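Aspartate aminotransferase, mitochondrial (Trypanosoma brucei brucei, PDB 4W5K) probably catalyses the reversible, pyridoxal-phosphate-dependent transfer of an amino group from L-aspartate to 2-oxoglutarate. Local coordinates at residues L48-Q53 against K307-Q312; G102-G107 against P129-I134; A318-R323 against S377-T382. The protein carries 1 engineered substitution. All coordinates share one frame; numbering follows the deposited sequence.

How the contacts relate
Going from the N terminus, the chain opens contact 1 at the short helix 49-52, long before that contact is closed by helix 300-331. Within this large loop, contact 2 opens and closes around strand 120-124, joining helices 99-110 and 129-137 beside the cofactor. Contact 3 follows in series: it opens further along helix 300-331 and closes 54 residues later, at the loop after strand 373-375. Contacts 1 and 3 therefore share one long helix, with their centres about 20 Å apart. Contact 2 lies on the other side of the chain's centre from both, about 28 Å and 30 Å away, centre to centre.

Contact 1: L48-Q53 against K307-Q312; sequences LECVKQ and KKELKQ
Glu309 reaches out of helix 300-331 and points its carboxylate at the first turn of helix 49-52, meeting the backbone amides of Glu49 and Cys50. The carboxylate grips the turn like a fork. Its OE2 accepts from Glu49 N at 2.8 Å through the syn lone pair, while OE1 accepts from Cys50 N at 2.9 Å, also on the syn side but 17° out of the carboxylate plane. Both bonds are nearly straight. A chain extended beyond CG (chi2 -168°) carries the acid group across to the amides. Leu48, at the N-cap position, slides past Glu309 in the opposite direction, its CB lying 3.6 Å from Glu309 OE1, so that aliphatic carbon flanks the acid. On the same side of the carboxylate plane as Leu48 CB, Cys50 SG lies 3.3 Å from Glu309 OE1. The side chain of Glu49 crosses that of Glu309 at about a right angle. Its own carboxylate bends back at chi2 to a salt bridge with Lys52 NZ; Glu49 OE2 and Glu309 OE2 are 5.3 Å apart, and the two carboxylate planes are turned 52° from each other. Trp306, one turn earlier on helix 300-331, packs on both Leu48 and Cys50, and Phe46 touches Glu309. Leu48 has no side-chain acceptor to offer the helix start, and Glu309 supplies one from a distant part of the sequence. The two N-H donors there would probably favour the ionised form of this buried acid, and Lys52 may offset the like charge of Glu49.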
loop_
_atom_site.group_PDB
_atom_site.type_symbol
_atom_site.label_atom_id
_atom_site.label_comp_id
_atom_site.label_asym_id
_atom_site.label_seq_id
_atom_site.Cartn_x
_atom_site.Cartn_y
_atom_site.Cartn_z
ATOM N N LEU A 48 -20.324 2.562 7.929
ATOM C CA LEU A 48 -21.343 3.495 7.457
ATOM C C LEU A 48 -22.370 2.825 6.545
ATOM O O LEU A 48 -22.024 1.960 5.723
ATOM C CB LEU A 48 -20.683 4.670 6.724
ATOM C CG LEU A 48 -20.074 5.788 7.594
ATOM C CD1 LEU A 48 -18.844 5.304 8.380
ATOM C CD2 LEU A 48 -19.699 6.977 6.734
ATOM N N GLU A 49 -23.634 3.236 6.679
ATOM C CA GLU A 49 -24.683 2.670 5.828
ATOM C C GLU A 49 -24.409 2.985 4.359
ATOM O O GLU A 49 -24.636 2.149 3.494
ATOM C CB GLU A 49 -26.056 3.193 6.237
ATOM C CG GLU A 49 -26.464 2.760 7.632
ATOM C CD GLU A 49 -26.665 1.268 7.720
ATOM O OE1 GLU A 49 -27.323 0.715 6.817
ATOM O OE2 GLU A 49 -26.146 0.642 8.669
ATOM N N CYS A 50 -23.894 4.178 4.080
ATOM C CA CYS A 50 -23.557 4.511 2.693
ATOM C C CYS A 50 -22.461 3.589 2.147
ATOM O O CYS A 50 -22.463 3.264 0.964
ATOM C CB CYS A 50 -23.140 5.981 2.551
ATOM S SG CYS A 50 -21.721 6.507 3.483
ATOM N N VAL A 51 -21.537 3.165 3.004
ATOM C CA VAL A 51 -20.487 2.238 2.584
ATOM C C VAL A 51 -21.073 0.833 2.326
ATOM O O VAL A 51 -20.706 0.164 1.362
ATOM C CB VAL A 51 -19.345 2.222 3.638
ATOM C CG1 VAL A 51 -18.337 1.129 3.374
ATOM C CG2 VAL A 51 -18.616 3.583 3.624
ATOM N N LYS A 52 -21.992 0.395 3.175
ATOM C CA LYS A 52 -22.691 -0.878 2.938
ATOM C C LYS A 52 -23.431 -0.896 1.600
ATOM O O LYS A 52 -23.500 -1.941 0.924
ATOM C CB LYS A 52 -23.683 -1.153 4.068
ATOM C CG LYS A 52 -23.053 -1.320 5.442
ATOM C CD LYS A 52 -24.099 -1.522 6.510
ATOM C CE LYS A 52 -23.487 -1.606 7.900
ATOM N NZ LYS A 52 -24.533 -1.642 8.950
ATOM N N GLN A 53 -24.004 0.245 1.229
ATOM C CA GLN A 53 -24.794 0.350 0.004
ATOM C C GLN A 53 -23.973 0.686 -1.238
ATOM O O GLN A 53 -24.526 0.714 -2.345
ATOM C CB GLN A 53 -25.894 1.403 0.172
ATOM C CG GLN A 53 -26.890 1.101 1.282
ATOM C CD GLN A 53 -27.903 2.223 1.477
ATOM O OE1 GLN A 53 -28.251 2.939 0.536
ATOM N NE2 GLN A 53 -28.381 2.379 2.709
ATOM N N LYS A 307 -23.346 12.412 3.994
ATOM C CA LYS A 307 -23.323 13.688 4.715
ATOM C C LYS A 307 -24.091 13.616 6.040
ATOM O O LYS A 307 -23.648 14.176 7.039
ATOM C CB LYS A 307 -23.880 14.804 3.829
ATOM C CG LYS A 307 -22.913 15.209 2.695
ATOM C CD LYS A 307 -23.550 16.269 1.806
ATOM C CE LYS A 307 -22.604 16.763 0.711
ATOM N NZ LYS A 307 -23.347 17.631 -0.258
ATOM N N LYS A 308 -25.213 12.900 6.053
ATOM C CA LYS A 308 -25.974 12.704 7.285
ATOM C C LYS A 308 -25.146 11.920 8.308
ATOM O O LYS A 308 -25.122 12.268 9.502
ATOM C CB LYS A 308 -27.305 11.990 6.994
ATOM C CG LYS A 308 -28.140 11.726 8.219
ATOM C CD LYS A 308 -29.381 10.889 7.886
ATOM C CE LYS A 308 -29.091 9.410 8.069
ATOM N NZ LYS A 308 -30.254 8.546 7.699
ATOM N N GLU A 309 -24.449 10.885 7.840
ATOM C CA GLU A 309 -23.651 10.062 8.733
ATOM C C GLU A 309 -22.426 10.808 9.253
ATOM O O GLU A 309 -22.027 10.618 10.408
ATOM C CB GLU A 309 -23.248 8.757 8.023
ATOM C CG GLU A 309 -24.484 7.922 7.660
ATOM C CD GLU A 309 -24.161 6.491 7.227
ATOM O OE1 GLU A 309 -23.787 6.294 6.048
ATOM O OE2 GLU A 309 -24.323 5.566 8.063
ATOM N N LEU A 310 -21.828 11.662 8.418
ATOM C CA LEU A 310 -20.726 12.519 8.879
ATOM C C LEU A 310 -21.144 13.334 10.092
ATOM O O LEU A 310 -20.415 13.449 11.100
ATOM C CB LEU A 310 -20.271 13.471 7.770
ATOM C CG LEU A 310 -19.376 12.903 6.671
ATOM C CD1 LEU A 310 -19.192 13.942 5.577
ATOM C CD2 LEU A 310 -18.032 12.480 7.229
ATOM N N LYS A 311 -22.320 13.926 9.981
ATOM C CA LYS A 311 -22.839 14.756 11.049
ATOM C C LYS A 311 -23.151 13.920 12.292
ATOM O O LYS A 311 -22.956 14.389 13.411
ATOM C CB LYS A 311 -24.072 15.533 10.579
ATOM C CG LYS A 311 -23.712 16.712 9.677
ATOM C CD LYS A 311 -24.927 17.537 9.282
ATOM C CE LYS A 311 -24.616 18.473 8.118
ATOM N NZ LYS A 311 -23.527 19.449 8.421
ATOM N N GLN A 312 -23.629 12.688 12.110
ATOM C CA GLN A 312 -23.857 11.820 13.264
ATOM C C GLN A 312 -22.554 11.564 14.025
ATOM O O GLN A 312 -22.546 11.655 15.252
ATOM C CB GLN A 312 -24.481 10.476 12.849
ATOM C CG GLN A 312 -25.894 10.574 12.340
ATOM C CD GLN A 312 -26.424 9.266 11.743
ATOM O OE1 GLN A 312 -25.664 8.373 11.347
ATOM N NE2 GLN A 312 -27.735 9.163 11.662
#

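Contact 2: G102-G107 against P129-I134; sequences GALRIG and PNHESI
With CG anti to the carbonyl carbon (chi1 -85°), His131 brings its imidazole close to helix 99-110, where Leu104 meets it. The same first torsion in Ile134 (chi1 -70°) sets its CG2 anti to the backbone N and against the neighbouring turn. Leu104 CD1 comes at the edge of the imidazole, in the ring plane, 3.5 Å from His131 NE2. Ile134 CG2 packs on the backbone of the residue after Leu104, 3.6 Å from Arg105 CA, and also touches Leu104 CB at 3.9 Å. Its other branch ends in CD1, 4.1 Å from Leu104 CD1, so one leucine methyl touches both the isoleucine and the ring edge. The short helical segments run in roughly the same direction, crossing at -29°, with their axes 10.1 Å apart. Arg105 contributes its aliphatic part, while its guanidinium is engaged by Asp109 and by the carbonyl of Pro280 of the second subunit. His131 NE2 is hydrogen-bonded to Asp209 of the pyridoxal phosphate pocket, and the ring also meets Tyr128 edge-to-face. Leu104 itself touches the cofactor. No hydrogen bond links the two segments; they meet through apolar contact, while the ring of His131 is held by Asp209 and its aromatic neighbours. It probably acts as a second-shell residue that helps to orient Asp209, the aspartate that in this family faces the pyridine nitrogen.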
loop_
_atom_site.group_PDB
_atom_site.type_symbol
_atom_site.label_atom_id
_atom_site.label_comp_id
_atom_site.label_asym_id
_atom_site.label_seq_id
_atom_site.Cartn_x
_atom_site.Cartn_y
_atom_site.Cartn_z
ATOM N N GLY A 102 0.177 7.271 3.039
ATOM C CA GLY A 102 0.800 7.130 1.715
ATOM C C GLY A 102 0.941 8.477 1.003
ATOM O O GLY A 102 1.966 8.769 0.367
ATOM N N ALA A 103 -0.078 9.328 1.107
ATOM C CA ALA A 103 0.026 10.639 0.478
ATOM C C ALA A 103 1.129 11.486 1.113
ATOM O O ALA A 103 1.845 12.199 0.415
ATOM C CB ALA A 103 -1.325 11.402 0.555
ATOM N N LEU A 104 1.261 11.431 2.440
ATOM C CA LEU A 104 2.345 12.177 3.109
ATOM C C LEU A 104 3.705 11.691 2.630
ATOM O O LEU A 104 4.607 12.493 2.366
ATOM C CB LEU A 104 2.252 12.021 4.626
ATOM C CG LEU A 104 1.045 12.780 5.167
ATOM C CD1 LEU A 104 0.674 12.217 6.534
ATOM C CD2 LEU A 104 1.357 14.330 5.254
ATOM N N ARG A 105 3.873 10.375 2.552
ATOM C CA ARG A 105 5.153 9.794 2.138
ATOM C C ARG A 105 5.459 10.055 0.657
ATOM O O ARG A 105 6.570 10.522 0.315
ATOM C CB ARG A 105 5.174 8.278 2.405
ATOM C CG ARG A 105 6.399 7.523 1.831
ATOM C CD ARG A 105 7.726 8.046 2.389
ATOM N NE ARG A 105 8.852 7.292 1.827
ATOM C CZ ARG A 105 9.365 6.176 2.354
ATOM N NH1 ARG A 105 8.848 5.673 3.472
ATOM N NH2 ARG A 105 10.407 5.573 1.762
ATOM N N ILE A 106 4.508 9.733 -0.221
ATOM C CA ILE A 106 4.724 9.947 -1.660
ATOM C C ILE A 106 4.899 11.451 -1.942
ATOM O O ILE A 106 5.777 11.836 -2.699
ATOM C CB ILE A 106 3.587 9.367 -2.507
ATOM C CG1 ILE A 106 3.598 7.830 -2.413
ATOM C CG2 ILE A 106 3.717 9.801 -3.958
ATOM C CD1 ILE A 106 4.819 7.145 -3.015
ATOM N N GLY A 107 4.074 12.291 -1.317
ATOM C CA GLY A 107 4.264 13.740 -1.441
ATOM C C GLY A 107 5.622 14.183 -0.979
ATOM O O GLY A 107 6.280 15.006 -1.650
ATOM N N PRO A 129 2.775 11.798 15.631
ATOM C CA PRO A 129 4.024 11.069 15.852
ATOM C C PRO A 129 4.654 10.530 14.567
ATOM O O PRO A 129 5.863 10.637 14.411
ATOM C CB PRO A 129 3.593 9.928 16.776
ATOM C CG PRO A 129 2.469 10.551 17.584
ATOM C CD PRO A 129 1.729 11.411 16.601
ATOM N N ASN A 130 3.861 9.992 13.645
ATOM C CA ASN A 130 4.471 9.346 12.476
ATOM C C ASN A 130 5.015 10.351 11.457
ATOM O O ASN A 130 5.789 9.970 10.581
ATOM C CB ASN A 130 3.450 8.412 11.793
ATOM C CG ASN A 130 4.104 7.366 10.833
ATOM O OD1 ASN A 130 5.246 6.924 11.011
ATOM N ND2 ASN A 130 3.348 6.979 9.810
ATOM N N HIS A 131 4.645 11.629 11.580
ATOM C CA HIS A 131 5.104 12.632 10.622
ATOM C C HIS A 131 6.625 12.694 10.597
ATOM O O HIS A 131 7.234 12.839 9.528
ATOM C CB HIS A 131 4.542 14.030 10.948
ATOM C CG HIS A 131 3.181 14.284 10.384
ATOM N ND1 HIS A 131 2.314 15.205 10.930
ATOM C CD2 HIS A 131 2.550 13.765 9.303
ATOM C CE1 HIS A 131 1.200 15.230 10.222
ATOM N NE2 HIS A 131 1.313 14.364 9.232
ATOM N N GLU A 132 7.256 12.577 11.761
ATOM C CA GLU A 132 8.716 12.691 11.795
ATOM C C GLU A 132 9.395 11.624 10.933
ATOM O O GLU A 132 10.268 11.923 10.120
ATOM C CB GLU A 132 9.245 12.592 13.231
ATOM C CG GLU A 132 10.736 12.890 13.298
ATOM C CD GLU A 132 11.252 13.024 14.721
ATOM O OE1 GLU A 132 10.870 12.196 15.571
ATOM O OE2 GLU A 132 12.029 13.968 14.992
ATOM N N SER A 133 8.981 10.376 11.114
ATOM C CA SER A 133 9.592 9.280 10.382
ATOM C C SER A 133 9.270 9.328 8.889
ATOM O O SER A 133 10.142 9.053 8.049
ATOM C CB SER A 133 9.152 7.925 10.942
ATOM O OG SER A 133 9.921 6.922 10.260
ATOM N N ILE A 134 8.017 9.624 8.565
ATOM C CA ILE A 134 7.602 9.755 7.162
ATOM C C ILE A 134 8.536 10.703 6.433
ATOM O O ILE A 134 9.101 10.373 5.386
ATOM C CB ILE A 134 6.157 10.282 7.041
ATOM C CG1 ILE A 134 5.140 9.223 7.505
ATOM C CG2 ILE A 134 5.825 10.645 5.593
ATOM C CD1 ILE A 134 3.719 9.789 7.756
#

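Contact 3: A318-R323 against S377-T382; sequences AEVRKR and SGLNST
The loop 377-382 passes alongside helix 300-331 and comes nearest at Val320 and Asn380, whose CA atoms are 6.5 Å apart. Val320 carries the contact through one methyl: CG2, placed anti to the backbone N, sits 3.6 Å from Leu379 CB. The same methyl lies 4.1 Å from Asn380 N, so it rests on the loop's main chain as well. Beyond CB, Leu379 runs on to pack against Leu324 of the long helix and Val387 of helix 384-395. One turn past Val320, Arg323 adds a polar bridge. A water in the guanidinium plane, at its edge, accepts from Arg323 NH2 at 3.0 Å and donates to Ser381 O at 2.6 Å, while Arg323 NE pairs with Glu327. The side chain of Asn380 serves the loop itself: OD1 takes Thr382 N at 2.8 Å in the carbonyl plane, on a lone pair, and the Thr382 hydroxyl at a tilt of 25°. The bond from Thr382 N makes an Asx turn just ahead of helix 384-395, and the hydroxyl adds a second donor to the same oxygen. The whole joins the long helix to the C-terminal segment, as in the small domain of fold-type I aminotransferases.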
loop_
_atom_site.group_PDB
_atom_site.type_symbol
_atom_site.label_atom_id
_atom_site.label_comp_id
_atom_site.label_asym_id
_atom_site.label_seq_id
_atom_site.Cartn_x
_atom_site.Cartn_y
_atom_site.Cartn_z
ATOM N N ALA A 318 -18.552 15.726 19.479
ATOM C CA ALA A 318 -18.762 17.034 20.106
ATOM C C ALA A 318 -19.606 16.935 21.380
ATOM O O ALA A 318 -19.318 17.596 22.369
ATOM C CB ALA A 318 -19.421 17.997 19.117
ATOM N N GLU A 319 -20.653 16.117 21.349
ATOM C CA GLU A 319 -21.572 16.035 22.475
ATOM C C GLU A 319 -20.920 15.316 23.655
ATOM O O GLU A 319 -21.168 15.670 24.800
ATOM C CB GLU A 319 -22.878 15.337 22.071
ATOM C CG GLU A 319 -24.033 15.498 23.074
ATOM C CD GLU A 319 -23.945 14.552 24.267
ATOM O OE1 GLU A 319 -24.381 14.942 25.380
ATOM O OE2 GLU A 319 -23.454 13.416 24.093
ATOM N N VAL A 320 -20.080 14.320 23.394
ATOM C CA VAL A 320 -19.472 13.621 24.517
ATOM C C VAL A 320 -18.375 14.484 25.178
ATOM O O VAL A 320 -18.175 14.399 26.394
ATOM C CB VAL A 320 -18.919 12.229 24.114
ATOM C CG1 VAL A 320 -17.548 12.319 23.466
ATOM C CG2 VAL A 320 -18.883 11.324 25.336
ATOM N N ARG A 321 -17.693 15.318 24.395
ATOM C CA ARG A 321 -16.808 16.357 24.961
ATOM C C ARG A 321 -17.588 17.282 25.905
ATOM O O ARG A 321 -17.165 17.553 27.062
ATOM C CB ARG A 321 -16.141 17.179 23.840
ATOM C CG ARG A 321 -15.018 16.448 23.088
ATOM C CD ARG A 321 -14.534 17.280 21.909
ATOM N NE ARG A 321 -13.325 16.773 21.273
ATOM C CZ ARG A 321 -12.090 16.998 21.717
ATOM N NH1 ARG A 321 -11.906 17.698 22.832
ATOM N NH2 ARG A 321 -11.031 16.538 21.045
ATOM N N LYS A 322 -18.739 17.758 25.427
ATOM C CA LYS A 322 -19.566 18.683 26.204
ATOM C C LYS A 322 -20.077 18.016 27.481
ATOM O O LYS A 322 -20.141 18.636 28.552
ATOM C CB LYS A 322 -20.730 19.191 25.335
ATOM C CG LYS A 322 -21.743 20.100 26.032
ATOM C CD LYS A 322 -22.664 20.735 25.003
ATOM C CE LYS A 322 -23.649 21.705 25.638
ATOM N NZ LYS A 322 -25.046 21.207 25.506
ATOM N N ARG A 323 -20.449 16.743 27.359
ATOM C CA ARG A 323 -20.940 15.970 28.500
ATOM C C ARG A 323 -19.838 15.725 29.534
ATOM O O ARG A 323 -20.099 15.804 30.742
ATOM C CB ARG A 323 -21.520 14.631 28.024
ATOM C CG ARG A 323 -21.974 13.698 29.155
ATOM C CD ARG A 323 -23.407 13.946 29.548
ATOM N NE ARG A 323 -23.842 13.057 30.629
ATOM C CZ ARG A 323 -24.316 11.827 30.447
ATOM N NH1 ARG A 323 -24.412 11.327 29.223
ATOM N NH2 ARG A 323 -24.698 11.094 31.489
ATOM N N SER A 377 -13.438 9.169 21.272
ATOM C CA SER A 377 -14.284 8.147 20.654
ATOM C C SER A 377 -14.519 6.956 21.594
ATOM O O SER A 377 -15.495 6.212 21.452
ATOM C CB SER A 377 -13.662 7.676 19.337
ATOM O OG SER A 377 -12.307 7.323 19.527
ATOM N N GLY A 378 -13.635 6.776 22.572
ATOM C CA GLY A 378 -13.795 5.693 23.532
ATOM C C GLY A 378 -14.764 6.064 24.658
ATOM O O GLY A 378 -15.171 5.203 25.453
ATOM N N LEU A 379 -15.132 7.341 24.714
ATOM C CA LEU A 379 -16.135 7.840 25.661
ATOM C C LEU A 379 -17.537 7.668 25.088
ATOM O O LEU A 379 -17.754 7.892 23.895
ATOM C CB LEU A 379 -15.903 9.324 25.990
ATOM C CG LEU A 379 -14.814 9.748 26.969
ATOM C CD1 LEU A 379 -14.790 11.267 27.128
ATOM C CD2 LEU A 379 -14.981 9.078 28.319
ATOM N N ASN A 380 -18.494 7.302 25.939
ATOM C CA ASN A 380 -19.871 7.184 25.492
ATOM C C ASN A 380 -20.854 7.335 26.648
ATOM O O ASN A 380 -20.464 7.626 27.779
ATOM C CB ASN A 380 -20.097 5.847 24.788
ATOM C CG ASN A 380 -19.625 4.681 25.616
ATOM O OD1 ASN A 380 -20.125 4.444 26.725
ATOM N ND2 ASN A 380 -18.647 3.944 25.090
ATOM N N SER A 381 -22.127 7.128 26.350
ATOM C CA SER A 381 -23.165 7.274 27.368
ATOM C C SER A 381 -22.960 6.336 28.557
ATOM O O SER A 381 -23.359 6.669 29.678
ATOM C CB SER A 381 -24.544 7.042 26.746
ATOM O OG SER A 381 -24.733 5.697 26.351
ATOM N N THR A 382 -22.350 5.168 28.343
ATOM C CA THR A 382 -22.258 4.188 29.431
ATOM C C THR A 382 -21.011 4.331 30.306
ATOM O O THR A 382 -20.919 3.684 31.344
ATOM C CB THR A 382 -22.298 2.727 28.904
ATOM O OG1 THR A 382 -21.044 2.383 28.307
ATOM C CG2 THR A 382 -23.409 2.549 27.882
HETATM O O HOH W 1 -25.245 8.464 30.095
#